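Local coordinates for protein peptidoglycan-N-acetylmuramic acid deacetylase PdaC (Bacillus subtilis subsp. subtilis str. 168, PDB 6H8N) that removes acetyl groups from N-acetylmuramic acid residues of peptidoglycan, a change that confers lysozyme resistance, and also deacetylates short chitin oligomers, at residues 53-58 and 95-100; 104-109 and 124-129. The protein carries 1 engineered substitution. All coordinates share one frame; numbering follows the deposited sequence.

Contact 1: residues 53-58 and 95-100; sequences ETLIRM and EKISGY
Leu55 and Ile56, neighbours on helix 52-60, meet Ile97 and Ser98 in the last turn of helix 80-98, and the evidence points to a purely van der Waals contact, since no hydrogen bond crosses between the segments. Leu55 touches through one branch: its CD2 methyl lies 3.9 Å from Ile97 CG2, in one of two modelled conformers of Ile97, and also reaches the CB and OG of Ser98. The branch is carried across because CG stands opposite the backbone N (chi1 171°). Ile56 works with the end of its longer arm; Ile56 CD1 is 3.8 Å from Ser98 CB. It is also 3.7 Å from Ile56 CD1 to the carbonyl oxygen Ile97 O. The same CD1 comes within 4.0 Å of Ile97 CG2, which in this conformer meets both the leucine branch and the isoleucine tip. The backbones remain apart, the nearest alpha carbons being Ile56 CA and Ser98 CA at 6.5 Å.

Ser98 OG, besides touching Leu55 CD2, serves the helix end: it accepts from Tyr100 N at 3.1 Å, with 154° at the hydrogen, and is also hydrogen-bonded to Ile94 O. Gly99 leaves helical geometry with positive phi (71°), which turns the chain out of the helix. Further out, Val48 of helix 45-50 packs on both Leu55 and Ile97, while Val65 of strand 64-67 lies against Leu55. Tyr100 OH is hydrogen-bonded to Val65 N. This is helix-to-helix packing on the periphery of the C-terminal NodB-homology deacetylase domain of the longer PdaC protein, at a helix C-terminus marked by an ST turn and a positive-phi glycine.

Contact 2: residues 104-109 and 124-129; sequences LVRPPY and VALWDV. With PO4 (phosphate ion), chain D.
Arg106, Ala125 and Trp127 have the most surface covered here, and the guanidinium of Arg106 organises the contact. Its NE gives a nearly straight hydrogen bond to Ala125 O (2.9 Å, 173° at the hydrogen). That oxygen lies at the guanidinium edge, in its plane. A bond from Arg106 NH2 to Leu126 O is also 2.9 Å long but weak and bent. The arginine chain is extended until chi3 (-80°), where a bend turns the head group back to these two consecutive carbonyls. Trp127 covers one guanidinium face off-centre, with CE3 at 3.8 Å from Arg106 NE. Because the two planes stand 80° apart, the indole presents its edge and does not stack flat.

Ala125 uses both of its backbone polar atoms: besides the carbonyl held by Arg106, its N donates to Val105 O at 2.9 Å. That bond and the one between Val105 and Asp123 make the parallel bridge of Val105 with Val124. On the same face of this small sheet, Val105 CG1 meets Val124 CG2 at 4.0 Å. Beyond the strand ends, Pro107 CD packs against Leu126 CD2 at 4.0 Å.

Arg106 NH1 is hydrogen-bonded to Thr15 OG1 and to Ser17 OG, the engineered residue at the presumed proton-acceptor position, while Arg106 O is hydrogen-bonded to ND1 of His68, a zinc ligand. Farther along, Tyr109 N donates to phosphate O4 (2.7 Å), and the phosphate is also bound by His159, the probable proton donor. The geometry thus places a buried second-shell arginine behind the zinc centre of a carbohydrate esterase family 4 active site.

Overall arrangement
From the N terminus, the chain passes through strand 11-17, helix 22-35, strand 40-43 and helix 45-50 before reaching the first half of contact 1. Strand 64-67 and helix 80-98 then follow, and 95-100 returns to pack on 53-58, closing a 36-residue loop that includes the zinc ligands His68 and His72. Contact 2 opens only afterwards, at strand 104-105, and closes a shorter loop of 14 residues containing helix 114-120. The two are therefore in series, neither nested nor crossed, with centres 21 Å apart. Contact 1 joins two peripheral helices; contact 2 ties a two-stranded parallel pairing to the surroundings of the zinc site.

Contact 1: residues 53-58 and 95-100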
ATOM      1  N   GLU A  53      -6.808   0.990  16.962  1.00 12.34           N
ATOM      2  CA  GLU A  53      -7.069  -0.448  16.925  1.00 12.89           C
ATOM      3  C   GLU A  53      -6.891  -1.028  15.528  1.00 11.82           C
ATOM      4  O   GLU A  53      -6.503  -2.195  15.378  1.00 12.05           O
ATOM      5  CB  GLU A  53      -8.508  -0.721  17.404  1.00 16.78           C
ATOM      6  CG  GLU A  53      -9.651  -0.164  16.493  1.00 21.85           C
ATOM      7  CD  GLU A  53      -9.960   1.348  16.671  1.00 22.93           C
ATOM      8  OE1 GLU A  53      -9.323   2.080  17.479  1.00 17.80           O
ATOM      9  OE2 GLU A  53     -10.897   1.793  15.972  1.00 36.62           O
ATOM     10  N   THR A  54      -7.213  -0.257  14.497  1.00 10.93           N
ATOM     11  CA  THR A  54      -7.134  -0.776  13.145  1.00 10.37           C
ATOM     12  C   THR A  54      -5.689  -0.853  12.672  1.00  9.33           C
ATOM     13  O   THR A  54      -5.334  -1.782  11.945  1.00  9.49           O
ATOM     14  CB  THR A  54      -8.005   0.090  12.241  1.00 10.85           C
ATOM     15  OG1 THR A  54      -9.316   0.215  12.825  1.00 13.58           O
ATOM     16  CG2 THR A  54      -8.139  -0.528  10.875  1.00 11.89           C
ATOM     17  N   LEU A  55      -4.841   0.077  13.112  1.00  9.58           N
ATOM     18  CA  LEU A  55      -3.404  -0.052  12.861  1.00  9.30           C
ATOM     19  C   LEU A  55      -2.871  -1.331  13.492  1.00  9.52           C
ATOM     20  O   LEU A  55      -2.135  -2.090  12.859  1.00  9.06           O
ATOM     21  CB  LEU A  55      -2.662   1.156  13.439  1.00  9.69           C
ATOM     22  CG  LEU A  55      -1.149   1.045  13.428  1.00 10.24           C
ATOM     23  CD1 LEU A  55      -0.610   0.971  12.016  1.00 13.04           C
ATOM     24  CD2 LEU A  55      -0.521   2.179  14.191  1.00 10.39           C
ATOM     25  N   ILE A  56      -3.219  -1.576  14.759  1.00  9.71           N
ATOM     26  CA  ILE A  56      -2.756  -2.796  15.403  1.00  9.88           C
ATOM     27  C   ILE A  56      -3.225  -4.024  14.633  1.00  9.96           C
ATOM     28  O   ILE A  56      -2.449  -4.958  14.413  1.00 10.20           O
ATOM     29  CB  ILE A  56      -3.171  -2.833  16.891  1.00 10.24           C
ATOM     30  CG1 ILE A  56      -2.516  -1.697  17.686  1.00 11.50           C
ATOM     31  CG2 ILE A  56      -2.850  -4.198  17.498  1.00 12.58           C
ATOM     32  CD1 ILE A  56      -1.022  -1.744  17.713  1.00 12.10           C
ATOM     33  N   ARG A  57      -4.491  -4.048  14.220  1.00  9.70           N
ATOM     34  CA  ARG A  57      -4.998  -5.215  13.513  1.00 10.91           C
ATOM     35  C   ARG A  57      -4.246  -5.459  12.204  1.00 10.44           C
ATOM     36  O   ARG A  57      -3.869  -6.597  11.892  1.00 10.88           O
ATOM     37  CB  ARG A  57      -6.500  -5.093  13.255  1.00 11.01           C
ATOM     38  CG  ARG A  57      -7.051  -6.345  12.592  1.00 13.46           C
ATOM     39  CD  ARG A  57      -8.560  -6.367  12.351  1.00 12.62           C
ATOM     40  NE  ARG A  57      -8.756  -7.547  11.531  1.00 12.61           N
ATOM     41  CZ  ARG A  57      -9.714  -7.749  10.637  1.00 12.81           C
ATOM     42  NH1 ARG A  57     -10.683  -6.865  10.467  1.00 14.24           N
ATOM     43  NH2 ARG A  57      -9.671  -8.848   9.902  1.00 13.63           N
ATOM     44  N   MET A  58      -4.021  -4.410  11.413  1.00  9.67           N
ATOM     45  CA  MET A  58      -3.377  -4.647  10.133  1.00  9.51           C
ATOM     46  C   MET A  58      -1.967  -5.191  10.325  1.00  9.26           C
ATOM     47  O   MET A  58      -1.539  -6.082   9.579  1.00 10.00           O
ATOM     48  CB  MET A  58      -3.415  -3.410   9.236  1.00 13.95           C
ATOM     49  CG  MET A  58      -2.751  -2.209   9.747  1.00 13.00           C
ATOM     50  SD  MET A  58      -2.986  -0.761   8.634  1.00 11.96           S
ATOM     51  CE  MET A  58      -4.730  -0.538   8.476  1.00 15.36           C
ATOM     52  N   GLU A  95       4.380   5.115  15.753  1.00  9.77           N
ATOM     53  CA  GLU A  95       5.304   4.610  16.768  1.00 10.87           C
ATOM     54  C   GLU A  95       4.661   4.584  18.151  1.00 11.65           C
ATOM     55  O   GLU A  95       4.821   3.614  18.905  1.00 12.50           O
ATOM     56  CB  GLU A  95       6.555   5.489  16.767  1.00 12.87           C
ATOM     57  CG  GLU A  95       7.442   5.410  18.015  1.00 21.45           C
ATOM     58  CD  GLU A  95       8.159   4.091  18.170  1.00 23.88           C
ATOM     59  OE1 GLU A  95       8.826   3.921  19.214  1.00 41.10           O
ATOM     60  OE2 GLU A  95       8.081   3.241  17.272  1.00 24.15           O
ATOM     61  N   LYS A  96       3.924   5.636  18.499  1.00 10.83           N
ATOM     62  CA  LYS A  96       3.308   5.744  19.820  1.00 11.90           C
ATOM     63  C   LYS A  96       2.274   4.658  20.068  1.00 12.31           C
ATOM     64  O   LYS A  96       2.087   4.226  21.211  1.00 12.84           O
ATOM     65  CB  LYS A  96       2.657   7.121  19.948  1.00 16.38           C
ATOM     66  CG  LYS A  96       2.078   7.475  21.290  1.00 32.85           C
ATOM     67  CD  LYS A  96       1.754   8.969  21.327  1.00 31.19           C
ATOM     68  CE  LYS A  96       0.262   9.223  21.336  1.00 42.80           C
ATOM     69  NZ  LYS A  96      -0.339   8.827  22.639  1.00 43.37           N
ATOM     70  N   ILE A  97       1.565   4.237  19.029  1.00 10.91           N
ATOM     71  CA  ILE A  97       0.527   3.225  19.165  0.53 11.35           C
ATOM     72  C   ILE A  97       1.092   1.817  19.094  1.00 10.26           C
ATOM     73  O   ILE A  97       0.591   0.916  19.768  1.00 11.96           O
ATOM     74  CB  ILE A  97      -0.546   3.450  18.084  0.53 11.29           C
ATOM     75  CG1 ILE A  97      -1.296   4.755  18.358  0.53 12.29           C
ATOM     76  CG2 ILE A  97      -1.497   2.253  17.993  0.53 12.65           C
ATOM     77  CD1 ILE A  97      -2.058   5.250  17.177  0.53 13.93           C
ATOM     78  N   SER A  98       2.104   1.606  18.256  1.00 10.01           N
ATOM     79  CA  SER A  98       2.491   0.262  17.840  1.00  9.05           C
ATOM     80  C   SER A  98       3.969  -0.055  17.988  1.00  9.23           C
ATOM     81  O   SER A  98       4.331  -1.230  17.867  1.00  9.66           O
ATOM     82  CB  SER A  98       2.103   0.042  16.367  1.00 10.33           C
ATOM     83  OG  SER A  98       2.958   0.761  15.495  1.00 10.08           O
ATOM     84  N   GLY A  99       4.836   0.935  18.176  1.00  9.40           N
ATOM     85  CA  GLY A  99       6.264   0.672  18.167  1.00 10.13           C
ATOM     86  C   GLY A  99       6.841   0.347  16.812  1.00 10.61           C
ATOM     87  O   GLY A  99       8.010  -0.048  16.730  1.00 11.27           O
ATOM     88  N   TYR A 100       6.054   0.484  15.744  1.00 10.65           N
ATOM     89  CA  TYR A 100       6.502   0.216  14.377  1.00 10.00           C
ATOM     90  C   TYR A 100       6.942   1.514  13.716  1.00  9.69           C
ATOM     91  O   TYR A 100       6.308   2.557  13.898  1.00 11.35           O
ATOM     92  CB  TYR A 100       5.320  -0.381  13.624  1.00 11.53           C
ATOM     93  CG  TYR A 100       5.459  -0.809  12.164  1.00 13.01           C
ATOM     94  CD1 TYR A 100       5.669  -2.155  11.842  1.00 17.25           C
ATOM     95  CD2 TYR A 100       5.196   0.076  11.125  1.00 11.51           C
ATOM     96  CE1 TYR A 100       5.706  -2.586  10.515  1.00 17.48           C
ATOM     97  CE2 TYR A 100       5.289  -0.324   9.790  1.00 10.90           C
ATOM     98  CZ  TYR A 100       5.488  -1.679   9.489  1.00 14.44           C
ATOM     99  OH  TYR A 100       5.493  -2.146   8.159  1.00 15.87           O
TER

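Contact 2: residues 104-109 and 124-129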
ATOM      1  N   LEU A 104       8.359   2.981   4.245  1.00  9.83           N
ATOM      2  CA  LEU A 104       7.790   3.392   2.970  1.00 10.11           C
ATOM      3  C   LEU A 104       6.955   4.643   3.161  1.00  9.21           C
ATOM      4  O   LEU A 104       6.163   4.736   4.105  1.00  9.98           O
ATOM      5  CB  LEU A 104       6.885   2.299   2.400  1.00 10.71           C
ATOM      6  CG  LEU A 104       7.486   0.910   2.224  1.00 10.49           C
ATOM      7  CD1 LEU A 104       6.413  -0.068   1.778  1.00 13.85           C
ATOM      8  CD2 LEU A 104       8.612   0.956   1.223  1.00 14.15           C
ATOM      9  N   VAL A 105       7.095   5.592   2.238  1.00 10.21           N
ATOM     10  CA  VAL A 105       6.264   6.784   2.219  1.00 10.13           C
ATOM     11  C   VAL A 105       5.582   6.882   0.863  1.00  9.66           C
ATOM     12  O   VAL A 105       6.184   6.571  -0.172  1.00 10.68           O
ATOM     13  CB  VAL A 105       7.078   8.059   2.541  1.00 11.16           C
ATOM     14  CG1 VAL A 105       8.144   8.332   1.489  1.00 12.11           C
ATOM     15  CG2 VAL A 105       6.159   9.279   2.728  1.00 12.27           C
ATOM     16  N   ARG A 106       4.323   7.302   0.874  1.00  9.92           N
ATOM     17  CA  ARG A 106       3.562   7.518  -0.353  1.00  9.69           C
ATOM     18  C   ARG A 106       3.029   8.943  -0.306  1.00  9.58           C
ATOM     19  O   ARG A 106       2.034   9.216   0.381  1.00  9.90           O
ATOM     20  CB  ARG A 106       2.448   6.500  -0.478  1.00  9.50           C
ATOM     21  CG  ARG A 106       1.593   6.682  -1.712  1.00 10.16           C
ATOM     22  CD  ARG A 106       0.634   5.533  -1.883  1.00 10.81           C
ATOM     23  NE  ARG A 106       1.254   4.360  -2.479  1.00 10.14           N
ATOM     24  CZ  ARG A 106       0.604   3.235  -2.743  1.00  9.66           C
ATOM     25  NH1 ARG A 106      -0.681   3.109  -2.415  1.00  9.73           N
ATOM     26  NH2 ARG A 106       1.230   2.238  -3.345  1.00  9.09           N
ATOM     27  N   PRO A 107       3.673   9.886  -0.990  1.00 10.26           N
ATOM     28  CA  PRO A 107       3.222  11.281  -0.929  1.00 10.46           C
ATOM     29  C   PRO A 107       1.833  11.413  -1.521  1.00 10.58           C
ATOM     30  O   PRO A 107       1.571  10.846  -2.588  1.00 11.27           O
ATOM     31  CB  PRO A 107       4.253  12.010  -1.795  1.00 12.44           C
ATOM     32  CG  PRO A 107       5.502  11.175  -1.658  1.00 16.83           C
ATOM     33  CD  PRO A 107       4.966   9.752  -1.678  1.00 13.41           C
ATOM     34  N   PRO A 108       0.933  12.154  -0.873  1.00 10.01           N
ATOM     35  CA  PRO A 108      -0.406  12.383  -1.437  1.00 11.25           C
ATOM     36  C   PRO A 108      -0.345  12.848  -2.884  1.00 10.86           C
ATOM     37  O   PRO A 108       0.471  13.703  -3.254  1.00 11.36           O
ATOM     38  CB  PRO A 108      -0.979  13.464  -0.524  1.00 11.17           C
ATOM     39  CG  PRO A 108      -0.357  13.135   0.811  1.00 12.12           C
ATOM     40  CD  PRO A 108       1.051  12.758   0.466  1.00 11.10           C
ATOM     41  N   TYR A 109      -1.242  12.289  -3.704  1.00 10.07           N
ATOM     42  CA  TYR A 109      -1.382  12.619  -5.127  1.00 11.29           C
ATOM     43  C   TYR A 109      -0.147  12.287  -5.951  1.00 12.99           C
ATOM     44  O   TYR A 109      -0.076  12.676  -7.123  1.00 14.07           O
ATOM     45  CB  TYR A 109      -1.809  14.081  -5.371  1.00 11.24           C
ATOM     46  CG  TYR A 109      -2.870  14.561  -4.411  1.00 11.81           C
ATOM     47  CD1 TYR A 109      -4.182  14.129  -4.515  1.00 10.34           C
ATOM     48  CD2 TYR A 109      -2.553  15.429  -3.372  1.00 12.89           C
ATOM     49  CE1 TYR A 109      -5.147  14.544  -3.638  1.00 11.58           C
ATOM     50  CE2 TYR A 109      -3.502  15.859  -2.495  1.00 12.13           C
ATOM     51  CZ  TYR A 109      -4.809  15.420  -2.619  1.00 14.03           C
ATOM     52  OH  TYR A 109      -5.774  15.827  -1.734  1.00 14.60           O
ATOM     53  N   VAL A 124      10.220   5.845  -1.309  1.00 12.78           N
ATOM     54  CA  VAL A 124       8.997   6.348  -1.933  1.00 12.64           C
ATOM     55  C   VAL A 124       8.344   5.219  -2.707  1.00 12.84           C
ATOM     56  O   VAL A 124       8.961   4.636  -3.604  1.00 18.21           O
ATOM     57  CB  VAL A 124       9.310   7.526  -2.861  1.00 14.30           C
ATOM     58  CG1 VAL A 124       8.064   7.958  -3.614  1.00 15.07           C
ATOM     59  CG2 VAL A 124       9.900   8.698  -2.047  1.00 17.16           C
ATOM     60  N   ALA A 125       7.094   4.902  -2.368  1.00 10.73           N
ATOM     61  CA  ALA A 125       6.380   3.757  -2.921  1.00 11.26           C
ATOM     62  C   ALA A 125       5.106   4.250  -3.591  1.00 11.38           C
ATOM     63  O   ALA A 125       4.133   4.596  -2.912  1.00 10.41           O
ATOM     64  CB  ALA A 125       6.044   2.770  -1.814  1.00 12.14           C
ATOM     65  N   LEU A 126       5.118   4.283  -4.919  1.00 10.65           N
ATOM     66  CA  LEU A 126       3.955   4.685  -5.698  1.00 12.03           C
ATOM     67  C   LEU A 126       3.261   3.452  -6.263  1.00 11.44           C
ATOM     68  O   LEU A 126       3.079   2.481  -5.527  1.00 11.31           O
ATOM     69  CB  LEU A 126       4.344   5.748  -6.724  1.00 13.03           C
ATOM     70  CG  LEU A 126       4.956   7.007  -6.087  1.00 13.34           C
ATOM     71  CD1 LEU A 126       5.199   8.050  -7.155  1.00 19.90           C
ATOM     72  CD2 LEU A 126       4.114   7.589  -4.951  1.00 17.61           C
ATOM     73  N   TRP A 127       2.826   3.462  -7.520  1.00 10.53           N
ATOM     74  CA  TRP A 127       1.958   2.390  -8.001  1.00  9.86           C
ATOM     75  C   TRP A 127       2.014   2.334  -9.525  1.00 10.36           C
ATOM     76  O   TRP A 127       2.467   3.276 -10.186  1.00 10.92           O
ATOM     77  CB  TRP A 127       0.517   2.596  -7.533  1.00  9.73           C
ATOM     78  CG  TRP A 127      -0.013   3.903  -7.975  1.00  9.63           C
ATOM     79  CD1 TRP A 127      -0.599   4.176  -9.173  1.00 10.79           C
ATOM     80  CD2 TRP A 127       0.037   5.143  -7.259  1.00  9.25           C
ATOM     81  NE1 TRP A 127      -0.915   5.505  -9.251  1.00 10.72           N
ATOM     82  CE2 TRP A 127      -0.535   6.128  -8.089  1.00  9.79           C
ATOM     83  CE3 TRP A 127       0.501   5.517  -5.992  1.00 10.30           C
ATOM     84  CZ2 TRP A 127      -0.645   7.465  -7.694  1.00 10.91           C
ATOM     85  CZ3 TRP A 127       0.379   6.829  -5.606  1.00 11.16           C
ATOM     86  CH2 TRP A 127      -0.192   7.797  -6.459  1.00 10.39           C
ATOM     87  N   ASP A 128       1.507   1.227 -10.072  1.00 10.19           N
ATOM     88  CA  ASP A 128       1.439   0.985 -11.522  1.00 11.36           C
ATOM     89  C   ASP A 128       0.024   1.030 -12.075  1.00 11.14           C
ATOM     90  O   ASP A 128      -0.156   1.329 -13.263  1.00 12.42           O
ATOM     91  CB  ASP A 128       1.973  -0.418 -11.868  1.00 13.48           C
ATOM     92  CG  ASP A 128       3.381  -0.625 -11.455  1.00 15.25           C
ATOM     93  OD1 ASP A 128       4.256   0.159 -11.876  1.00 18.00           O
ATOM     94  OD2 ASP A 128       3.630  -1.581 -10.719  1.00 15.36           O
ATOM     95  N   VAL A 129      -0.970   0.663 -11.282  1.00  9.10           N
ATOM     96  CA  VAL A 129      -2.341   0.482 -11.740  1.00  9.86           C
ATOM     97  C   VAL A 129      -3.244   1.265 -10.805  1.00 10.22           C
ATOM     98  O   VAL A 129      -3.219   1.049  -9.590  1.00 11.68           O
ATOM     99  CB  VAL A 129      -2.731  -1.003 -11.728  1.00 10.19           C
ATOM    100  CG1 VAL A 129      -4.206  -1.160 -12.038  1.00 12.80           C
ATOM    101  CG2 VAL A 129      -1.891  -1.806 -12.702  1.00 13.01           C
TER
HETATM  102  P   PO4 D 502      -4.098   9.544  -3.434  1.00  9.56           P
HETATM  103  O1  PO4 D 502      -4.993  10.589  -4.153  1.00 10.79           O
HETATM  104  O2  PO4 D 502      -3.941   8.361  -4.373  1.00 10.13           O
HETATM  105  O3  PO4 D 502      -4.866   9.071  -2.245  1.00  9.92           O
HETATM  106  O4  PO4 D 502      -2.812  10.196  -3.037  1.00 10.33           O